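Local coordinates for Red carotenoid protein (RCP) (Nostoc sp., PDB 5FCY) that binds carotenoids as a soluble, all-helical relative of the N-terminal domain of the orange carotenoid protein, and probably serves in cyanobacterial photoprotection, at residues Q16-L21 with I143-D148; A28-I33 with D148-M153; G58-V63 with A112-F117. All coordinates share one frame; numbering follows the deposited sequence.

Contact 1 (Q16-L21 with I143-D148); sequences QSWQKL and ITLFRD. With BCR (beta-carotene), chain B.
Trp18 and Leu145 mark the closest backbone approach between residues 16-21, which begin on helix 9-19, and residues 143-148 within helix 139-150, with their CA atoms 10.2 Å apart. At that spacing the gap has to be bridged by large side chains, and Trp18 does most of the reaching. Its CG stands anti to the backbone N (chi1 -159°), which sends the indole out toward the opposite helix. The six-membered part of the indole leads. CZ3 of Trp18 lies 4.1 Å from CD1 of Phe146, an encounter of ring edges in which the two side chains cross obliquely, and the same CZ3 is 4.5 Å from the branch carbon CG of Leu145. In this all-helical fold, that of the N-terminal domain of the orange carotenoid protein, the contact joins the first and last helices of the chain. The indole is further surrounded by rings, stacked on Tyr149 and meeting Phe30 at a steep angle; a tryptophan offers a broad apolar surface to these neighbours, and its NE1 makes a weak hydrogen bond to the carbonyl oxygen of Gln26. Phe146 works in two directions. Its CD1 side faces Trp18, whereas CD2 of Phe146 lies 3.9 Å from the methyl C37 of beta-carotene, again near the ring plane, leaving the phenyl edge-on between Trp18 and the pigment. One turn back, Ile143 reaches the terminal ring of the carotenoid with its branches, CG2 of Ile143 being 3.9 Å from the methyl C40.

Contact 2 (A28-I33 with D148-M153); sequences ALFWFI and DYVSPM. With BCR (beta-carotene), chain B.
Phe30 lies between beta-carotene and Tyr149, each taking one face of its ring. On one side polyene carbon C16 sits 3.5 Å above the ring plane, over its centre. On the opposite side the edge of Tyr149 points in, its CE2 4.0 Å from CD2 of Phe30. This is a T-shaped pair, with centroids 5.3 Å apart and planes at 89°. Val150, the next residue of helix 139-150, brings CG1 to 3.7 Å from CZ of Phe30, the two side chains crossing at about a right angle. One residue along helix 23-35, Trp31 borders the polyene with its CB methylene, CB lying 3.7 Å from C12 of the carotenoid.

The second shell fixes the aromatic partners. In Tyr149 a chi1 of 168° swings the ring toward helix 23-35, and its hydroxyl is hydrogen-bonded to Gln26, anchoring the far end. CE of Met153 lies over a face of the tyrosine ring, toward the rim. Trp102 approaches both Phe30 and Val150 from helix 95-110.

No hydrogen bond crosses between the segments. The polyene is held here by van der Waals (dispersion) contact, while the T-shaped Phe30-Tyr149 pair adds a quadrupolar term. Such an apolar, polarisable setting is consistent with binding the modelled beta-carotene, a pure hydrocarbon without polar groups.

Contact 3 (G58-V63 with A112-F117); sequences GLFNQV and ATIVPF. With BCR (beta-carotene), chain B.
Val63 on helix 53-64 and Ile114 in the loop after helix 95-110 come closest in backbone, CA to CA 8.0 Å, so a helix meets an irregular piece of chain. Ile114 carries the contact with the end of its longer branch. Its CD1 is 3.8 Å from CE1 of Phe60 and 4.1 Å from CG1 of Val63, which crosses it at about a right angle. The phenyl group of Phe60 is directed to the loop by a chi1 of 168°, and Ile114 meets the ring at a slant. Isoleucine suits this place because its longer branch extends a slim methyl that meets both a flat ring and a compact valine one turn apart on the helix. Further along the loop, Phe117 belongs to the carotenoid pocket: its CD1 is 3.8 Å from polyene carbon C8, near one end ring of the pigment. The loop is tied down by backbone hydrogen bonding between Ile114 and Gly108 and by the bond from Val115 N to OE1 of Gln71. Helix 68-79, through Leu74, Gln71 and Gln75, and helix 95-110, through Phe101 and Met109, pack around Val63 and Ile114, in a domain without strands.

Contacts 1 and 2 are centred about 6 Å apart and form one continuous apolar cluster, rich in aromatic rings, sharing helix 139-150: the two are in direct contact, the tip of Phe146 packing on Ile33. Contact 3 is nested in sequence inside the loops closed by both others, and its centre lies about 22 Å from that of contact 1 and about 16 Å from that of contact 2. Phe117 nevertheless joins it to contact 2, packing against Trp31 and Phe32. Beta-carotene strings all three together: Ile143 and Phe146 of contact 1 sit near one end, Phe30 near the middle, and Phe117 of contact 3 toward the other end.

Contact 1 (Q16-L21 with I143-D148)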
# COMPACT_ATOMS: atom_id res chain seq x y z
N GLN A 16 -8.17 -5.82 -9.43
CA GLN A 16 -7.87 -7.21 -9.75
C GLN A 16 -6.53 -7.33 -10.47
O GLN A 16 -5.74 -8.24 -10.19
CB GLN A 16 -8.99 -7.81 -10.60
CG GLN A 16 -10.05 -8.53 -9.78
CD GLN A 16 -11.11 -9.19 -10.64
OE1 GLN A 16 -11.06 -10.39 -10.90
NE2 GLN A 16 -12.09 -8.40 -11.08
N SER A 17 -6.25 -6.42 -11.41
CA SER A 17 -4.94 -6.43 -12.06
C SER A 17 -3.83 -6.15 -11.06
O SER A 17 -2.76 -6.77 -11.12
CB SER A 17 -4.91 -5.40 -13.19
OG SER A 17 -5.82 -5.74 -14.22
N TRP A 18 -4.07 -5.23 -10.12
CA TRP A 18 -3.09 -4.94 -9.09
C TRP A 18 -2.83 -6.15 -8.21
O TRP A 18 -1.70 -6.40 -7.79
CB TRP A 18 -3.57 -3.75 -8.26
CG TRP A 18 -2.49 -3.01 -7.51
CD1 TRP A 18 -1.27 -3.48 -7.14
CD2 TRP A 18 -2.56 -1.66 -7.04
NE1 TRP A 18 -0.57 -2.50 -6.47
CE2 TRP A 18 -1.34 -1.38 -6.40
CE3 TRP A 18 -3.53 -0.66 -7.11
CZ2 TRP A 18 -1.07 -0.14 -5.82
CZ3 TRP A 18 -3.27 0.57 -6.53
CH2 TRP A 18 -2.04 0.82 -5.90
N GLN A 19 -3.88 -6.94 -7.95
CA GLN A 19 -3.77 -8.10 -7.07
C GLN A 19 -3.18 -9.33 -7.76
O GLN A 19 -2.95 -10.34 -7.09
CB GLN A 19 -5.14 -8.44 -6.50
CG GLN A 19 -5.64 -7.45 -5.46
CD GLN A 19 -7.14 -7.51 -5.26
OE1 GLN A 19 -7.89 -7.72 -6.20
NE2 GLN A 19 -7.58 -7.33 -4.02
N LYS A 20 -2.95 -9.27 -9.07
CA LYS A 20 -2.33 -10.38 -9.79
C LYS A 20 -0.82 -10.28 -9.84
O LYS A 20 -0.16 -11.26 -10.22
CB LYS A 20 -2.87 -10.44 -11.22
CG LYS A 20 -4.34 -10.83 -11.31
CD LYS A 20 -4.93 -10.44 -12.66
CE LYS A 20 -6.43 -10.71 -12.72
NZ LYS A 20 -7.08 -9.95 -13.83
N LEU A 21 -0.25 -9.14 -9.47
CA LEU A 21 1.19 -8.94 -9.51
C LEU A 21 1.85 -9.64 -8.32
O LEU A 21 1.20 -10.03 -7.35
CB LEU A 21 1.52 -7.45 -9.49
CG LEU A 21 0.73 -6.56 -10.45
CD1 LEU A 21 1.15 -5.10 -10.28
CD2 LEU A 21 0.93 -7.01 -11.90
N ILE A 143 -8.71 7.71 -5.25
CA ILE A 143 -8.97 7.46 -3.84
C ILE A 143 -9.85 6.22 -3.68
O ILE A 143 -9.57 5.34 -2.87
CB ILE A 143 -9.62 8.69 -3.18
CG1 ILE A 143 -8.71 9.91 -3.30
CG2 ILE A 143 -9.93 8.43 -1.70
CD1 ILE A 143 -9.44 11.21 -3.18
N THR A 144 -10.92 6.15 -4.47
CA THR A 144 -11.78 4.97 -4.45
C THR A 144 -10.98 3.71 -4.79
O THR A 144 -11.13 2.68 -4.13
CB THR A 144 -12.94 5.15 -5.42
OG1 THR A 144 -13.65 6.35 -5.10
CG2 THR A 144 -13.90 3.97 -5.35
N LEU A 145 -10.14 3.79 -5.81
CA LEU A 145 -9.29 2.66 -6.17
C LEU A 145 -8.40 2.25 -5.00
O LEU A 145 -8.35 1.07 -4.63
CB LEU A 145 -8.44 3.02 -7.39
CG LEU A 145 -7.28 2.08 -7.75
CD1 LEU A 145 -7.78 0.67 -8.01
CD2 LEU A 145 -6.53 2.62 -8.96
N PHE A 146 -7.71 3.22 -4.39
CA PHE A 146 -6.77 2.91 -3.32
C PHE A 146 -7.49 2.31 -2.12
O PHE A 146 -7.01 1.34 -1.52
CB PHE A 146 -6.01 4.16 -2.91
CG PHE A 146 -5.28 4.84 -4.04
CD1 PHE A 146 -4.76 4.10 -5.09
CD2 PHE A 146 -5.12 6.21 -4.06
CE1 PHE A 146 -4.10 4.72 -6.13
CE2 PHE A 146 -4.45 6.84 -5.09
CZ PHE A 146 -3.94 6.09 -6.13
N ARG A 147 -8.64 2.87 -1.75
CA ARG A 147 -9.39 2.34 -0.62
C ARG A 147 -9.77 0.88 -0.84
O ARG A 147 -9.64 0.05 0.07
CB ARG A 147 -10.64 3.18 -0.37
CG ARG A 147 -10.35 4.58 0.15
CD ARG A 147 -11.62 5.39 0.36
NE ARG A 147 -12.56 4.72 1.26
CZ ARG A 147 -13.57 3.95 0.87
NH1 ARG A 147 -13.80 3.73 -0.42
NH2 ARG A 147 -14.36 3.38 1.77
N ASP A 148 -10.24 0.54 -2.04
CA ASP A 148 -10.63 -0.84 -2.32
C ASP A 148 -9.42 -1.76 -2.40
O ASP A 148 -9.52 -2.95 -2.10
CB ASP A 148 -11.43 -0.91 -3.61
CG ASP A 148 -12.67 -0.03 -3.58
OD1 ASP A 148 -13.22 0.20 -2.49
OD2 ASP A 148 -13.08 0.43 -4.66
C1 BCR B . 11.91 -3.99 -1.38
C2 BCR B . 12.93 -4.42 -2.43
C3 BCR B . 12.33 -5.19 -3.60
C4 BCR B . 10.92 -4.71 -3.93
C5 BCR B . 10.69 -3.34 -3.34
C6 BCR B . 10.77 -3.21 -2.01
C7 BCR B . 9.86 -2.37 -1.16
C8 BCR B . 8.81 -1.63 -1.58
C9 BCR B . 7.98 -0.84 -0.63
C10 BCR B . 6.97 -0.07 -1.12
C11 BCR B . 6.06 0.75 -0.31
C33 BCR B . 10.44 -2.20 -4.26
C31 BCR B . 12.65 -3.17 -0.33
C32 BCR B . 11.32 -5.24 -0.75
C34 BCR B . 8.30 -0.92 0.84
C12 BCR B . 5.08 1.46 -0.90
C13 BCR B . 4.12 2.30 -0.13
C14 BCR B . 3.16 2.98 -0.81
C15 BCR B . 2.15 3.85 -0.19
C16 BCR B . 1.24 4.51 -0.93
C17 BCR B . 0.25 5.37 -0.25
C18 BCR B . -0.70 6.08 -0.89
C19 BCR B . -1.63 6.88 -0.05
C20 BCR B . -2.67 7.58 -0.54
C21 BCR B . -3.54 8.33 0.38
C22 BCR B . -4.58 9.08 -0.04
C23 BCR B . -5.36 9.82 0.99
C24 BCR B . -6.34 10.68 0.68
C25 BCR B . -7.13 11.44 1.70
C26 BCR B . -6.89 11.40 3.01
C27 BCR B . -7.99 10.94 3.93
C28 BCR B . -9.34 11.25 3.28
C29 BCR B . -9.27 12.50 2.42
C30 BCR B . -8.27 12.34 1.28
C35 BCR B . 4.26 2.34 1.36
C36 BCR B . -0.78 6.04 -2.39
C37 BCR B . -4.86 9.14 -1.51
C38 BCR B . -5.58 11.88 3.59
C39 BCR B . -7.68 13.70 0.91
C40 BCR B . -9.01 11.78 0.07

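Contact 2 (A28-I33 with D148-M153)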
# COMPACT_ATOMS: atom_id res chain seq x y z
N ALA A 28 5.83 -1.90 -5.28
CA ALA A 28 6.51 -0.96 -6.16
C ALA A 28 5.51 -0.06 -6.86
O ALA A 28 5.68 1.17 -6.91
CB ALA A 28 7.36 -1.71 -7.18
N LEU A 29 4.44 -0.64 -7.41
CA LEU A 29 3.41 0.15 -8.06
C LEU A 29 2.81 1.17 -7.09
O LEU A 29 2.64 2.34 -7.42
CB LEU A 29 2.32 -0.77 -8.61
CG LEU A 29 1.16 -0.09 -9.32
CD1 LEU A 29 1.64 0.65 -10.56
CD2 LEU A 29 0.10 -1.11 -9.69
N PHE A 30 2.50 0.72 -5.87
CA PHE A 30 1.93 1.62 -4.87
C PHE A 30 2.88 2.77 -4.55
O PHE A 30 2.45 3.91 -4.34
CB PHE A 30 1.60 0.83 -3.60
CG PHE A 30 0.40 1.33 -2.82
CD1 PHE A 30 -0.53 2.20 -3.38
CD2 PHE A 30 0.21 0.92 -1.51
CE1 PHE A 30 -1.62 2.63 -2.64
CE2 PHE A 30 -0.88 1.35 -0.78
CZ PHE A 30 -1.79 2.21 -1.34
N TRP A 31 4.19 2.49 -4.53
CA TRP A 31 5.17 3.52 -4.20
C TRP A 31 5.28 4.57 -5.29
O TRP A 31 5.34 5.77 -5.01
CB TRP A 31 6.53 2.87 -3.94
CG TRP A 31 7.66 3.85 -3.95
CD1 TRP A 31 8.55 4.07 -4.96
CD2 TRP A 31 8.02 4.75 -2.90
NE1 TRP A 31 9.44 5.05 -4.60
CE2 TRP A 31 9.14 5.49 -3.34
CE3 TRP A 31 7.51 5.01 -1.62
CZ2 TRP A 31 9.75 6.46 -2.55
CZ3 TRP A 31 8.12 5.97 -0.84
CH2 TRP A 31 9.23 6.69 -1.31
N PHE A 32 5.32 4.14 -6.56
CA PHE A 32 5.46 5.10 -7.65
C PHE A 32 4.21 5.96 -7.78
O PHE A 32 4.31 7.16 -8.03
CB PHE A 32 5.76 4.37 -8.95
CG PHE A 32 7.17 3.88 -9.06
CD1 PHE A 32 8.21 4.77 -9.24
CD2 PHE A 32 7.46 2.53 -8.96
CE1 PHE A 32 9.51 4.33 -9.33
CE2 PHE A 32 8.76 2.08 -9.05
CZ PHE A 32 9.79 2.98 -9.24
N ILE A 33 3.03 5.36 -7.60
CA ILE A 33 1.80 6.15 -7.55
C ILE A 33 1.92 7.25 -6.50
O ILE A 33 1.52 8.39 -6.73
CB ILE A 33 0.59 5.24 -7.26
CG1 ILE A 33 0.36 4.27 -8.43
CG2 ILE A 33 -0.67 6.07 -7.03
CD1 ILE A 33 -0.64 3.16 -8.13
N ASP A 148 -10.24 0.54 -2.04
CA ASP A 148 -10.63 -0.84 -2.32
C ASP A 148 -9.42 -1.76 -2.40
O ASP A 148 -9.52 -2.95 -2.10
CB ASP A 148 -11.43 -0.91 -3.61
CG ASP A 148 -12.67 -0.03 -3.58
OD1 ASP A 148 -13.22 0.20 -2.49
OD2 ASP A 148 -13.08 0.43 -4.66
N TYR A 149 -8.26 -1.23 -2.82
CA TYR A 149 -7.06 -2.06 -2.92
C TYR A 149 -6.53 -2.44 -1.54
O TYR A 149 -6.20 -3.60 -1.30
CB TYR A 149 -6.00 -1.32 -3.74
CG TYR A 149 -4.63 -1.95 -3.69
CD1 TYR A 149 -4.43 -3.26 -4.08
CD2 TYR A 149 -3.53 -1.22 -3.25
CE1 TYR A 149 -3.18 -3.84 -4.03
CE2 TYR A 149 -2.27 -1.79 -3.20
CZ TYR A 149 -2.10 -3.10 -3.59
OH TYR A 149 -0.86 -3.67 -3.54
N VAL A 150 -6.46 -1.47 -0.62
CA VAL A 150 -5.93 -1.75 0.71
C VAL A 150 -6.99 -2.29 1.67
O VAL A 150 -6.63 -2.89 2.69
CB VAL A 150 -5.30 -0.49 1.33
CG1 VAL A 150 -4.22 0.07 0.41
CG2 VAL A 150 -6.36 0.57 1.63
N SER A 151 -8.27 -2.11 1.36
CA SER A 151 -9.32 -2.52 2.29
C SER A 151 -9.26 -3.99 2.67
O SER A 151 -9.36 -4.30 3.87
CB SER A 151 -10.69 -2.17 1.71
OG SER A 151 -11.72 -2.77 2.47
N PRO A 152 -9.11 -4.93 1.74
CA PRO A 152 -9.12 -6.35 2.12
C PRO A 152 -7.77 -6.89 2.56
O PRO A 152 -7.65 -8.11 2.73
CB PRO A 152 -9.59 -7.03 0.83
CG PRO A 152 -9.04 -6.17 -0.25
CD PRO A 152 -9.09 -4.76 0.27
N MET A 153 -6.76 -6.05 2.77
CA MET A 153 -5.46 -6.54 3.22
C MET A 153 -5.53 -6.93 4.69
O MET A 153 -6.55 -6.76 5.37
CB MET A 153 -4.39 -5.48 2.98
CG MET A 153 -4.08 -5.23 1.51
SD MET A 153 -2.79 -3.98 1.33
CE MET A 153 -2.72 -3.82 -0.45
C1 BCR B . 11.91 -3.99 -1.38
C2 BCR B . 12.93 -4.42 -2.43
C3 BCR B . 12.33 -5.19 -3.60
C4 BCR B . 10.92 -4.71 -3.93
C5 BCR B . 10.69 -3.34 -3.34
C6 BCR B . 10.77 -3.21 -2.01
C7 BCR B . 9.86 -2.37 -1.16
C8 BCR B . 8.81 -1.63 -1.58
C9 BCR B . 7.98 -0.84 -0.63
C10 BCR B . 6.97 -0.07 -1.12
C11 BCR B . 6.06 0.75 -0.31
C33 BCR B . 10.44 -2.20 -4.26
C31 BCR B . 12.65 -3.17 -0.33
C32 BCR B . 11.32 -5.24 -0.75
C34 BCR B . 8.30 -0.92 0.84
C12 BCR B . 5.08 1.46 -0.90
C13 BCR B . 4.12 2.30 -0.13
C14 BCR B . 3.16 2.98 -0.81
C15 BCR B . 2.15 3.85 -0.19
C16 BCR B . 1.24 4.51 -0.93
C17 BCR B . 0.25 5.37 -0.25
C18 BCR B . -0.70 6.08 -0.89
C19 BCR B . -1.63 6.88 -0.05
C20 BCR B . -2.67 7.58 -0.54
C21 BCR B . -3.54 8.33 0.38
C22 BCR B . -4.58 9.08 -0.04
C23 BCR B . -5.36 9.82 0.99
C24 BCR B . -6.34 10.68 0.68
C25 BCR B . -7.13 11.44 1.70
C26 BCR B . -6.89 11.40 3.01
C27 BCR B . -7.99 10.94 3.93
C28 BCR B . -9.34 11.25 3.28
C29 BCR B . -9.27 12.50 2.42
C30 BCR B . -8.27 12.34 1.28
C35 BCR B . 4.26 2.34 1.36
C36 BCR B . -0.78 6.04 -2.39
C37 BCR B . -4.86 9.14 -1.51
C38 BCR B . -5.58 11.88 3.59
C39 BCR B . -7.68 13.70 0.91
C40 BCR B . -9.01 11.78 0.07

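Contact 3 (G58-V63 with A112-F117)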
# COMPACT_ATOMS: atom_id res chain seq x y z
N GLY A 58 -0.97 5.38 15.36
CA GLY A 58 -0.67 4.34 16.33
C GLY A 58 -0.09 3.11 15.67
O GLY A 58 1.04 2.71 15.98
N LEU A 59 -0.85 2.50 14.76
CA LEU A 59 -0.35 1.33 14.04
C LEU A 59 0.96 1.64 13.33
O LEU A 59 1.84 0.78 13.23
CB LEU A 59 -1.40 0.85 13.04
CG LEU A 59 -1.16 -0.52 12.38
CD1 LEU A 59 -1.23 -1.64 13.40
CD2 LEU A 59 -2.17 -0.76 11.26
N PHE A 60 1.12 2.88 12.85
CA PHE A 60 2.35 3.27 12.17
C PHE A 60 3.54 3.24 13.13
O PHE A 60 4.65 2.88 12.74
CB PHE A 60 2.19 4.65 11.56
CG PHE A 60 3.47 5.27 11.09
CD1 PHE A 60 4.11 4.81 9.95
CD2 PHE A 60 4.04 6.32 11.79
CE1 PHE A 60 5.29 5.38 9.53
CE2 PHE A 60 5.22 6.89 11.37
CZ PHE A 60 5.85 6.42 10.23
N ASN A 61 3.32 3.62 14.39
CA ASN A 61 4.41 3.60 15.37
C ASN A 61 4.87 2.18 15.64
O ASN A 61 6.07 1.91 15.71
CB ASN A 61 3.97 4.29 16.66
CG ASN A 61 3.94 5.79 16.53
OD1 ASN A 61 4.85 6.40 15.95
ND2 ASN A 61 2.90 6.41 17.07
N GLN A 62 3.93 1.24 15.80
CA GLN A 62 4.30 -0.16 15.96
C GLN A 62 5.15 -0.65 14.80
O GLN A 62 5.89 -1.63 14.96
CB GLN A 62 3.04 -1.03 16.08
CG GLN A 62 2.12 -0.65 17.22
CD GLN A 62 1.02 -1.68 17.43
OE1 GLN A 62 1.26 -2.88 17.35
NE2 GLN A 62 -0.19 -1.21 17.69
N VAL A 63 5.06 0.00 13.64
CA VAL A 63 5.82 -0.43 12.47
C VAL A 63 7.26 0.08 12.55
O VAL A 63 8.21 -0.71 12.51
CB VAL A 63 5.13 0.05 11.18
CG1 VAL A 63 6.00 -0.21 9.95
CG2 VAL A 63 3.79 -0.63 11.03
N ALA A 112 13.05 8.55 5.76
CA ALA A 112 13.99 7.51 6.19
C ALA A 112 13.56 6.81 7.47
O ALA A 112 14.36 6.08 8.07
CB ALA A 112 15.41 8.08 6.36
N THR A 113 12.32 7.01 7.92
CA THR A 113 11.84 6.32 9.11
C THR A 113 11.50 4.86 8.82
O THR A 113 11.68 4.00 9.68
CB THR A 113 10.62 7.03 9.68
OG1 THR A 113 10.85 8.45 9.70
CG2 THR A 113 10.34 6.56 11.09
N ILE A 114 10.99 4.58 7.62
CA ILE A 114 10.66 3.22 7.20
C ILE A 114 11.68 2.78 6.17
O ILE A 114 12.20 3.59 5.39
CB ILE A 114 9.23 3.14 6.64
CG1 ILE A 114 8.23 3.74 7.64
CG2 ILE A 114 8.85 1.70 6.31
CD1 ILE A 114 8.24 3.08 9.01
N VAL A 115 11.96 1.48 6.16
CA VAL A 115 12.96 0.89 5.26
C VAL A 115 12.83 1.54 3.89
O VAL A 115 11.70 1.67 3.37
CB VAL A 115 12.81 -0.63 5.18
CG1 VAL A 115 11.47 -1.03 4.56
CG2 VAL A 115 13.98 -1.25 4.42
N PRO A 116 13.92 1.97 3.26
CA PRO A 116 13.80 2.77 2.03
C PRO A 116 13.42 1.91 0.83
O PRO A 116 13.40 0.68 0.87
CB PRO A 116 15.19 3.37 1.86
CG PRO A 116 16.10 2.39 2.51
CD PRO A 116 15.33 1.80 3.66
N PHE A 117 13.10 2.62 -0.29
CA PHE A 117 12.77 2.05 -1.59
C PHE A 117 14.00 2.03 -2.48
O PHE A 117 14.77 2.99 -2.49
CB PHE A 117 11.66 2.87 -2.25
CG PHE A 117 11.14 2.28 -3.53
CD1 PHE A 117 10.06 1.41 -3.53
CD2 PHE A 117 11.73 2.60 -4.75
CE1 PHE A 117 9.58 0.88 -4.70
CE2 PHE A 117 11.25 2.06 -5.93
CZ PHE A 117 10.17 1.20 -5.90
C1 BCR B . 11.91 -3.99 -1.38
C2 BCR B . 12.93 -4.42 -2.43
C3 BCR B . 12.33 -5.19 -3.60
C4 BCR B . 10.92 -4.71 -3.93
C5 BCR B . 10.69 -3.34 -3.34
C6 BCR B . 10.77 -3.21 -2.01
C7 BCR B . 9.86 -2.37 -1.16
C8 BCR B . 8.81 -1.63 -1.58
C9 BCR B . 7.98 -0.84 -0.63
C10 BCR B . 6.97 -0.07 -1.12
C11 BCR B . 6.06 0.75 -0.31
C33 BCR B . 10.44 -2.20 -4.26
C31 BCR B . 12.65 -3.17 -0.33
C32 BCR B . 11.32 -5.24 -0.75
C34 BCR B . 8.30 -0.92 0.84
C12 BCR B . 5.08 1.46 -0.90
C13 BCR B . 4.12 2.30 -0.13
C14 BCR B . 3.16 2.98 -0.81
C15 BCR B . 2.15 3.85 -0.19
C16 BCR B . 1.24 4.51 -0.93
C17 BCR B . 0.25 5.37 -0.25
C18 BCR B . -0.70 6.08 -0.89
C19 BCR B . -1.63 6.88 -0.05
C20 BCR B . -2.67 7.58 -0.54
C21 BCR B . -3.54 8.33 0.38
C22 BCR B . -4.58 9.08 -0.04
C23 BCR B . -5.36 9.82 0.99
C24 BCR B . -6.34 10.68 0.68
C25 BCR B . -7.13 11.44 1.70
C26 BCR B . -6.89 11.40 3.01
C27 BCR B . -7.99 10.94 3.93
C28 BCR B . -9.34 11.25 3.28
C29 BCR B . -9.27 12.50 2.42
C30 BCR B . -8.27 12.34 1.28
C35 BCR B . 4.26 2.34 1.36
C36 BCR B . -0.78 6.04 -2.39
C37 BCR B . -4.86 9.14 -1.51
C38 BCR B . -5.58 11.88 3.59
C39 BCR B . -7.68 13.70 0.91
C40 BCR B . -9.01 11.78 0.07